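Local coordinates for protein dTDP-4-dehydrorhamnose reductase (Bacillus anthracis, PDB 3SC6) that catalyses the NADPH-dependent reduction of dTDP-4-dehydrorhamnose to dTDP-L-rhamnose, the closing step in making this activated sugar for the bacterium, at residues Gln22-Pro27 / Asp193-Ile198; Gly98-Tyr103 / Ser205-Tyr210. All coordinates share one frame; numbering follows the deposited sequence.

How the contacts relate
Contact 1 pairs helix 16-24 with helix 191-202 near the cofactor, the side chain of Asn195 lying about 9 Å from bound NADP, whereas contact 2 is a surface contact at the starts of strands 100-106 and 208-211. Both join segments far apart in sequence, and together they illustrate how a Rossmann fold does so at different depths. Their centres lie about 16 Å apart. Helix 191-202 of contact 1 runs on in the chain to strand 208-211 of contact 2, and the segments of the two contacts alternate along the sequence. They also touch directly, Ile198 CG2 lying 4.3 Å from Val102 CG1 in apolar packing.

Contact 1 of 2, residues Gln22-Pro27 / Asp193-Ile198; sequences QEELNP and DLNVMI
Glu24 and Asn195 are brought together by matching first torsions: in each, CG lies beside the backbone N and opposite the carbonyl carbon (chi1 -61° for Glu24, -64° for Asn195). Beyond CG the glutamate is fully extended, which carries its carboxylate across to helix 191-202, whereas the shorter asparagine offers its amide close to its own backbone. The two side chains meet at about a right angle, bridging backbones whose nearest CA atoms, those of Glu24 and Asn195, are 7.2 Å apart.

One hydrogen bond carries the contact, from Asn195 ND2 to Glu24 OE1 at 3.1 Å, with a moderately bent N-H...O angle of 153°. The bond runs almost within the amide plane of the donor, yet it reaches the oxygen from well above the carboxylate plane. The two flat groups are themselves turned steeply to each other. OE1 also lies close to Asn195 CB.

The other carboxylate oxygen, OE2, accepts a hydrogen bond from Gln20 NE2, one turn earlier in helix 16-24, and has a weak, long ion pair with Lys159. Glu24 is thus held at both oxygens, and its negative charge would be expected to favour the amide N-H as partner on the Asn195 side. The asparagine is buried, and its side chain packs on Leu17, Gln20 and Leu21 as well, which extends the helix-to-helix contact beyond the single bond.

Helix 16-24 is the crossover between parallel strands 6-11 and 30-35, the classical beta-alpha-beta unit of the Rossmann fold, in which the turn entering the helix forms part of the dinucleotide pocket. Through Asn195, the end of that helix is tied to helix 191-202, in keeping with the layered packing of an NADP-binding Rossmann domain.

Contact 2 of 2, residues Gly98-Tyr103 / Ser205-Tyr210; sequences GAKLVY and SLYGTY
Lys100 and Tyr207 cross at about a right angle, the lysine passing the hydroxyl end of the ring. With CG beside the backbone N (chi1 -61°) and every later torsion extended, the lysine becomes a straight rod leaving strand 100-106. Its methylenes slide by the phenol: Lys100 CE comes to 3.7 Å from Tyr207 OH, and Lys100 CG lies 4.1 Å from Tyr207 CE1, at the ring edge and near its plane. The ring therefore meets aliphatic carbon along its rim, and the ammonium group travels past it.

What covers one face of the Tyr207 ring is local. Ser205 O lies over it, displaced toward the rim, where the chain folds back through an inverse gamma turn centred on Leu206; the serine was modelled in two conformers, so this placement is less certain. The same ring also meets Phe149 with planes at about 50°, linking the loop to strand 148-157, which lies between strands 100-106 and 208-211 in the sheet.

At the far end of the rod, Lys100 NZ gives a hydrogen bond to Thr204 O, which would be expected to ease the burden of its charge, while the hydrocarbon stem packs against the phenol edge. Such chemistry implies van der Waals contact with Tyr207, without cation-pi character, and a polar anchorage that belongs to the backbone just before Ser205.

Contact 1 of 2, residues Gln22-Pro27 / Asp193-Ile198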
ATOM      1  N   GLN A  22       3.998   1.341  12.799  1.00 63.25           N
ATOM      2  CA  GLN A  22       3.926   1.333  14.252  1.00 65.02           C
ATOM      3  C   GLN A  22       5.228   1.815  14.902  1.00 66.98           C
ATOM      4  O   GLN A  22       5.208   2.402  15.982  1.00 67.97           O
ATOM      5  CB  GLN A  22       3.634  -0.098  14.706  1.00 66.01           C
ATOM      6  CG  GLN A  22       3.620  -0.329  16.203  1.00 69.02           C
ATOM      7  CD  GLN A  22       3.358  -1.789  16.544  1.00 72.25           C
ATOM      8  OE1 GLN A  22       3.042  -2.597  15.665  1.00 70.67           O
ATOM      9  NE2 GLN A  22       3.485  -2.133  17.822  1.00 75.28           N
ATOM     10  N   GLU A  23       6.353   1.561  14.242  1.00 68.23           N
ATOM     11  CA  GLU A  23       7.660   1.961  14.755  1.00 70.70           C
ATOM     12  C   GLU A  23       8.107   3.345  14.310  1.00 70.62           C
ATOM     13  O   GLU A  23       8.947   3.959  14.959  1.00 71.64           O
ATOM     14  CB  GLU A  23       8.725   0.971  14.276  1.00 72.49           C
ATOM     15  CG  GLU A  23       8.520  -0.465  14.719  1.00 74.85           C
ATOM     16  CD  GLU A  23       9.593  -1.393  14.176  1.00 78.18           C
ATOM     17  OE1 GLU A  23      10.467  -0.914  13.420  1.00 79.76           O
ATOM     18  OE2 GLU A  23       9.559  -2.603  14.495  1.00 80.14           O
ATOM     19  N   GLU A  24       7.555   3.835  13.206  1.00 69.82           N
ATOM     20  CA  GLU A  24       7.939   5.149  12.686  1.00 70.22           C
ATOM     21  C   GLU A  24       7.111   6.352  13.163  1.00 69.76           C
ATOM     22  O   GLU A  24       7.487   7.497  12.907  1.00 69.75           O
ATOM     23  CB  GLU A  24       8.044   5.086  11.162  1.00 69.82           C
ATOM     24  CG  GLU A  24       9.107   4.078  10.717  1.00 70.60           C
ATOM     25  CD  GLU A  24       9.253   3.972   9.218  1.00 70.27           C
ATOM     26  OE1 GLU A  24       8.525   4.683   8.490  1.00 69.07           O
ATOM     27  OE2 GLU A  24      10.107   3.175   8.769  1.00 70.53           O
ATOM     28  N   LEU A  25       5.992   6.106  13.838  1.00 69.67           N
ATOM     29  CA  LEU A  25       5.173   7.206  14.346  1.00 69.21           C
ATOM     30  C   LEU A  25       5.799   7.604  15.675  1.00 70.96           C
ATOM     31  O   LEU A  25       6.010   6.754  16.541  1.00 71.99           O
ATOM     32  CB  LEU A  25       3.715   6.796  14.538  1.00 67.77           C
ATOM     33  CG  LEU A  25       2.955   6.401  13.276  1.00 66.66           C
ATOM     34  CD1 LEU A  25       1.544   5.956  13.630  1.00 65.95           C
ATOM     35  CD2 LEU A  25       2.922   7.564  12.292  1.00 64.87           C
ATOM     36  N   ASN A  26       6.106   8.889  15.827  1.00 71.39           N
ATOM     37  CA  ASN A  26       6.725   9.393  17.050  1.00 73.13           C
ATOM     38  C   ASN A  26       5.859   9.095  18.279  1.00 73.20           C
ATOM     39  O   ASN A  26       4.755   9.624  18.404  1.00 72.15           O
ATOM     40  CB  ASN A  26       6.984  10.900  16.919  1.00 73.31           C
ATOM     41  CG  ASN A  26       7.728  11.479  18.109  1.00 75.29           C
ATOM     42  OD1 ASN A  26       8.112  10.761  19.031  1.00 76.11           O
ATOM     43  ND2 ASN A  26       7.955  12.785  18.080  1.00 76.95           N
ATOM     44  N   PRO A  27       6.361   8.240  19.191  1.00 74.71           N
ATOM     45  CA  PRO A  27       5.609   7.883  20.400  1.00 74.96           C
ATOM     46  C   PRO A  27       5.417   9.039  21.383  1.00 75.57           C
ATOM     47  O   PRO A  27       4.517   8.979  22.215  1.00 75.91           O
ATOM     48  CB  PRO A  27       6.447   6.766  21.028  1.00 76.67           C
ATOM     49  CG  PRO A  27       7.814   6.957  20.491  1.00 78.06           C
ATOM     50  CD  PRO A  27       7.661   7.545  19.126  1.00 76.23           C
ATOM     51  N   ASP A 193       9.208   5.623   3.111  1.00 51.71           N
ATOM     52  CA  ASP A 193       8.857   6.860   2.397  1.00 52.33           C
ATOM     53  C   ASP A 193       7.343   7.099   2.442  1.00 51.00           C
ATOM     54  O   ASP A 193       6.887   8.245   2.521  1.00 51.52           O
ATOM     55  CB  ASP A 193       9.348   6.846   0.941  1.00 52.87           C
ATOM     56  CG  ASP A 193      10.870   6.813   0.823  1.00 56.68           C
ATOM     57  OD1 ASP A 193      11.562   6.899   1.858  1.00 59.84           O
ATOM     58  OD2 ASP A 193      11.375   6.727  -0.319  1.00 60.43           O
ATOM     59  N   LEU A 194       6.570   6.018   2.381  1.00 49.25           N
ATOM     60  CA  LEU A 194       5.120   6.123   2.426  1.00 48.33           C
ATOM     61  C   LEU A 194       4.697   6.626   3.805  1.00 48.28           C
ATOM     62  O   LEU A 194       3.903   7.564   3.920  1.00 47.43           O
ATOM     63  CB  LEU A 194       4.468   4.765   2.148  1.00 47.68           C
ATOM     64  CG  LEU A 194       2.938   4.757   2.194  1.00 47.15           C
ATOM     65  CD1 LEU A 194       2.379   5.766   1.205  1.00 46.77           C
ATOM     66  CD2 LEU A 194       2.390   3.368   1.914  1.00 46.51           C
ATOM     67  N   ASN A 195       5.232   5.998   4.850  1.00 48.67           N
ATOM     68  CA  ASN A 195       4.905   6.387   6.221  1.00 49.48           C
ATOM     69  C   ASN A 195       5.224   7.847   6.481  1.00 49.95           C
ATOM     70  O   ASN A 195       4.497   8.517   7.212  1.00 49.90           O
ATOM     71  CB  ASN A 195       5.612   5.482   7.233  1.00 50.42           C
ATOM     72  CG  ASN A 195       5.144   4.035   7.152  1.00 51.30           C
ATOM     73  OD1 ASN A 195       4.105   3.736   6.551  1.00 50.81           O
ATOM     74  ND2 ASN A 195       5.886   3.134   7.792  1.00 52.85           N
ATOM     75  N   VAL A 196       6.304   8.344   5.881  1.00 50.14           N
ATOM     76  CA  VAL A 196       6.680   9.735   6.066  1.00 50.92           C
ATOM     77  C   VAL A 196       5.572  10.621   5.531  1.00 50.33           C
ATOM     78  O   VAL A 196       5.230  11.630   6.141  1.00 50.99           O
ATOM     79  CB  VAL A 196       8.004  10.092   5.350  1.00 52.03           C
ATOM     80  CG1 VAL A 196       8.270  11.583   5.428  1.00 51.85           C
ATOM     81  CG2 VAL A 196       9.160   9.305   5.935  1.00 53.78           C
ATOM     82  N   MET A 197       4.989  10.222   4.403  1.00 49.66           N
ATOM     83  CA  MET A 197       3.917  11.001   3.791  1.00 49.11           C
ATOM     84  C   MET A 197       2.615  10.849   4.583  1.00 47.06           C
ATOM     85  O   MET A 197       1.893  11.822   4.780  1.00 47.54           O
ATOM     86  CB  MET A 197       3.715  10.586   2.333  1.00 48.79           C
ATOM     87  CG  MET A 197       2.749  11.474   1.576  1.00 50.05           C
ATOM     88  SD  MET A 197       3.331  13.195   1.550  1.00 55.58           S
ATOM     89  CE  MET A 197       4.921  13.007   0.744  1.00 53.13           C
ATOM     90  N   ILE A 198       2.312   9.634   5.025  1.00 45.47           N
ATOM     91  CA  ILE A 198       1.095   9.392   5.806  1.00 44.51           C
ATOM     92  C   ILE A 198       1.133  10.280   7.038  1.00 44.80           C
ATOM     93  O   ILE A 198       0.159  10.949   7.382  1.00 44.72           O
ATOM     94  CB  ILE A 198       0.986   7.918   6.267  1.00 44.08           C
ATOM     95  CG1 ILE A 198       0.863   6.986   5.060  1.00 43.73           C
ATOM     96  CG2 ILE A 198      -0.225   7.729   7.155  1.00 43.10           C
ATOM     97  CD1 ILE A 198       0.768   5.521   5.417  1.00 45.34           C
TER

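Contact 2 of 2, residues Gly98-Tyr103 / Ser205-Tyr210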
ATOM      1  N   GLY A  98     -15.497  10.490  15.146  1.00 46.24           N
ATOM      2  CA  GLY A  98     -15.009  11.676  14.461  1.00 45.31           C
ATOM      3  C   GLY A  98     -13.506  11.640  14.277  1.00 44.86           C
ATOM      4  O   GLY A  98     -12.827  12.658  14.412  1.00 43.97           O
ATOM      5  N   ALA A  99     -12.986  10.459  13.961  1.00 44.68           N
ATOM      6  CA  ALA A  99     -11.558  10.283  13.754  1.00 44.50           C
ATOM      7  C   ALA A  99     -11.207  10.450  12.284  1.00 43.87           C
ATOM      8  O   ALA A  99     -12.027  10.167  11.414  1.00 44.33           O
ATOM      9  CB  ALA A  99     -11.135   8.901  14.221  1.00 44.41           C
ATOM     10  N   LYS A 100     -10.000  10.934  12.007  1.00 43.41           N
ATOM     11  CA  LYS A 100      -9.561  11.106  10.632  1.00 42.59           C
ATOM     12  C   LYS A 100      -9.228   9.691  10.200  1.00 41.88           C
ATOM     13  O   LYS A 100      -8.554   8.969  10.935  1.00 42.73           O
ATOM     14  CB  LYS A 100      -8.328  12.003  10.537  1.00 42.67           C
ATOM     15  CG  LYS A 100      -8.542  13.412  11.062  1.00 44.23           C
ATOM     16  CD  LYS A 100      -7.281  14.257  10.932  1.00 44.55           C
ATOM     17  CE  LYS A 100      -7.515  15.670  11.430  1.00 46.07           C
ATOM     18  NZ  LYS A 100      -6.295  16.509  11.303  1.00 49.72           N
ATOM     19  N   LEU A 101      -9.699   9.287   9.026  1.00 40.73           N
ATOM     20  CA  LEU A 101      -9.447   7.932   8.525  1.00 39.94           C
ATOM     21  C   LEU A 101      -8.501   7.865   7.328  1.00 39.66           C
ATOM     22  O   LEU A 101      -8.701   8.546   6.323  1.00 38.84           O
ATOM     23  CB  LEU A 101     -10.781   7.276   8.146  1.00 39.42           C
ATOM     24  CG  LEU A 101     -10.733   5.858   7.581  1.00 38.87           C
ATOM     25  CD1 LEU A 101     -10.031   4.920   8.549  1.00 38.75           C
ATOM     26  CD2 LEU A 101     -12.147   5.364   7.264  1.00 38.32           C
ATOM     27  N   VAL A 102      -7.466   7.037   7.440  1.00 40.07           N
ATOM     28  CA  VAL A 102      -6.505   6.876   6.355  1.00 39.70           C
ATOM     29  C   VAL A 102      -6.741   5.499   5.766  1.00 40.11           C
ATOM     30  O   VAL A 102      -6.501   4.489   6.425  1.00 39.94           O
ATOM     31  CB  VAL A 102      -5.046   7.007   6.818  1.00 39.47           C
ATOM     32  CG1 VAL A 102      -4.112   6.767   5.659  1.00 37.88           C
ATOM     33  CG2 VAL A 102      -4.804   8.371   7.412  1.00 39.66           C
ATOM     34  N   TYR A 103      -7.243   5.464   4.534  1.00 40.38           N
ATOM     35  CA  TYR A 103      -7.518   4.213   3.856  1.00 41.50           C
ATOM     36  C   TYR A 103      -6.483   3.981   2.765  1.00 42.98           C
ATOM     37  O   TYR A 103      -6.443   4.706   1.769  1.00 42.85           O
ATOM     38  CB  TYR A 103      -8.930   4.209   3.272  1.00 40.91           C
ATOM     39  CG  TYR A 103      -9.273   2.930   2.552  1.00 42.49           C
ATOM     40  CD1 TYR A 103      -9.749   1.824   3.248  1.00 44.67           C
ATOM     41  CD2 TYR A 103      -9.141   2.829   1.176  1.00 45.12           C
ATOM     42  CE1 TYR A 103     -10.062   0.644   2.596  1.00 43.86           C
ATOM     43  CE2 TYR A 103      -9.462   1.654   0.513  1.00 46.47           C
ATOM     44  CZ  TYR A 103      -9.920   0.568   1.231  1.00 45.66           C
ATOM     45  OH  TYR A 103     -10.241  -0.597   0.576  1.00 48.44           O
ATOM     46  N   SER A 205      -5.885  18.503   7.691  0.50 43.91           N
ATOM     47  CA  SER A 205      -7.252  18.099   7.382  0.50 42.93           C
ATOM     48  C   SER A 205      -7.518  18.269   5.887  0.50 42.11           C
ATOM     49  O   SER A 205      -8.649  18.505   5.470  0.50 41.79           O
ATOM     50  CB  SER A 205      -8.255  18.904   8.204  0.50 43.36           C
ATOM     51  OG  SER A 205      -8.125  20.288   7.952  0.50 45.21           O
ATOM     52  N   LEU A 206      -6.458  18.143   5.091  1.00 41.97           N
ATOM     53  CA  LEU A 206      -6.535  18.269   3.636  1.00 41.18           C
ATOM     54  C   LEU A 206      -7.058  16.925   3.144  1.00 39.75           C
ATOM     55  O   LEU A 206      -6.358  16.197   2.448  1.00 38.77           O
ATOM     56  CB  LEU A 206      -5.124  18.505   3.078  1.00 41.28           C
ATOM     57  CG  LEU A 206      -4.332  19.699   3.638  1.00 41.78           C
ATOM     58  CD1 LEU A 206      -2.915  19.713   3.110  1.00 38.70           C
ATOM     59  CD2 LEU A 206      -5.019  21.024   3.364  1.00 42.41           C
ATOM     60  N   TYR A 207      -8.303  16.612   3.485  1.00 39.64           N
ATOM     61  CA  TYR A 207      -8.898  15.333   3.105  1.00 38.82           C
ATOM     62  C   TYR A 207      -9.026  15.154   1.599  1.00 38.59           C
ATOM     63  O   TYR A 207      -9.051  16.118   0.851  1.00 38.51           O
ATOM     64  CB  TYR A 207     -10.277  15.168   3.742  1.00 39.32           C
ATOM     65  CG  TYR A 207     -10.308  15.469   5.226  1.00 39.04           C
ATOM     66  CD1 TYR A 207      -9.661  14.656   6.138  1.00 40.46           C
ATOM     67  CD2 TYR A 207     -11.088  16.503   5.715  1.00 37.97           C
ATOM     68  CE1 TYR A 207      -9.707  14.930   7.492  1.00 41.90           C
ATOM     69  CE2 TYR A 207     -11.155  16.770   7.063  1.00 40.40           C
ATOM     70  CZ  TYR A 207     -10.463  15.984   7.947  1.00 41.57           C
ATOM     71  OH  TYR A 207     -10.533  16.252   9.294  1.00 43.40           O
ATOM     72  N   GLY A 208      -9.106  13.901   1.167  1.00 38.43           N
ATOM     73  CA  GLY A 208      -9.235  13.593  -0.244  1.00 38.22           C
ATOM     74  C   GLY A 208      -8.522  12.318  -0.624  1.00 38.04           C
ATOM     75  O   GLY A 208      -8.155  11.524   0.238  1.00 37.08           O
ATOM     76  N   THR A 209      -8.329  12.136  -1.930  1.00 38.81           N
ATOM     77  CA  THR A 209      -7.661  10.965  -2.470  1.00 39.72           C
ATOM     78  C   THR A 209      -6.260  11.380  -2.910  1.00 40.83           C
ATOM     79  O   THR A 209      -6.105  12.375  -3.601  1.00 41.49           O
ATOM     80  CB  THR A 209      -8.433  10.399  -3.685  1.00 40.05           C
ATOM     81  OG1 THR A 209      -9.781  10.094  -3.306  1.00 41.05           O
ATOM     82  CG2 THR A 209      -7.762   9.157  -4.211  1.00 39.27           C
ATOM     83  N   TYR A 210      -5.252  10.605  -2.511  1.00 41.37           N
ATOM     84  CA  TYR A 210      -3.853  10.887  -2.847  1.00 41.68           C
ATOM     85  C   TYR A 210      -3.048   9.703  -3.352  1.00 43.08           C
ATOM     86  O   TYR A 210      -3.145   8.601  -2.803  1.00 42.78           O
ATOM     87  CB  TYR A 210      -3.116  11.353  -1.596  1.00 40.68           C
ATOM     88  CG  TYR A 210      -3.537  12.674  -1.019  1.00 38.93           C
ATOM     89  CD1 TYR A 210      -2.816  13.825  -1.303  1.00 36.84           C
ATOM     90  CD2 TYR A 210      -4.638  12.774  -0.183  1.00 36.75           C
ATOM     91  CE1 TYR A 210      -3.169  15.035  -0.768  1.00 37.66           C
ATOM     92  CE2 TYR A 210      -5.012  13.992   0.356  1.00 37.92           C
ATOM     93  CZ  TYR A 210      -4.268  15.124   0.054  1.00 38.44           C
ATOM     94  OH  TYR A 210      -4.617  16.345   0.575  1.00 35.77           O
TER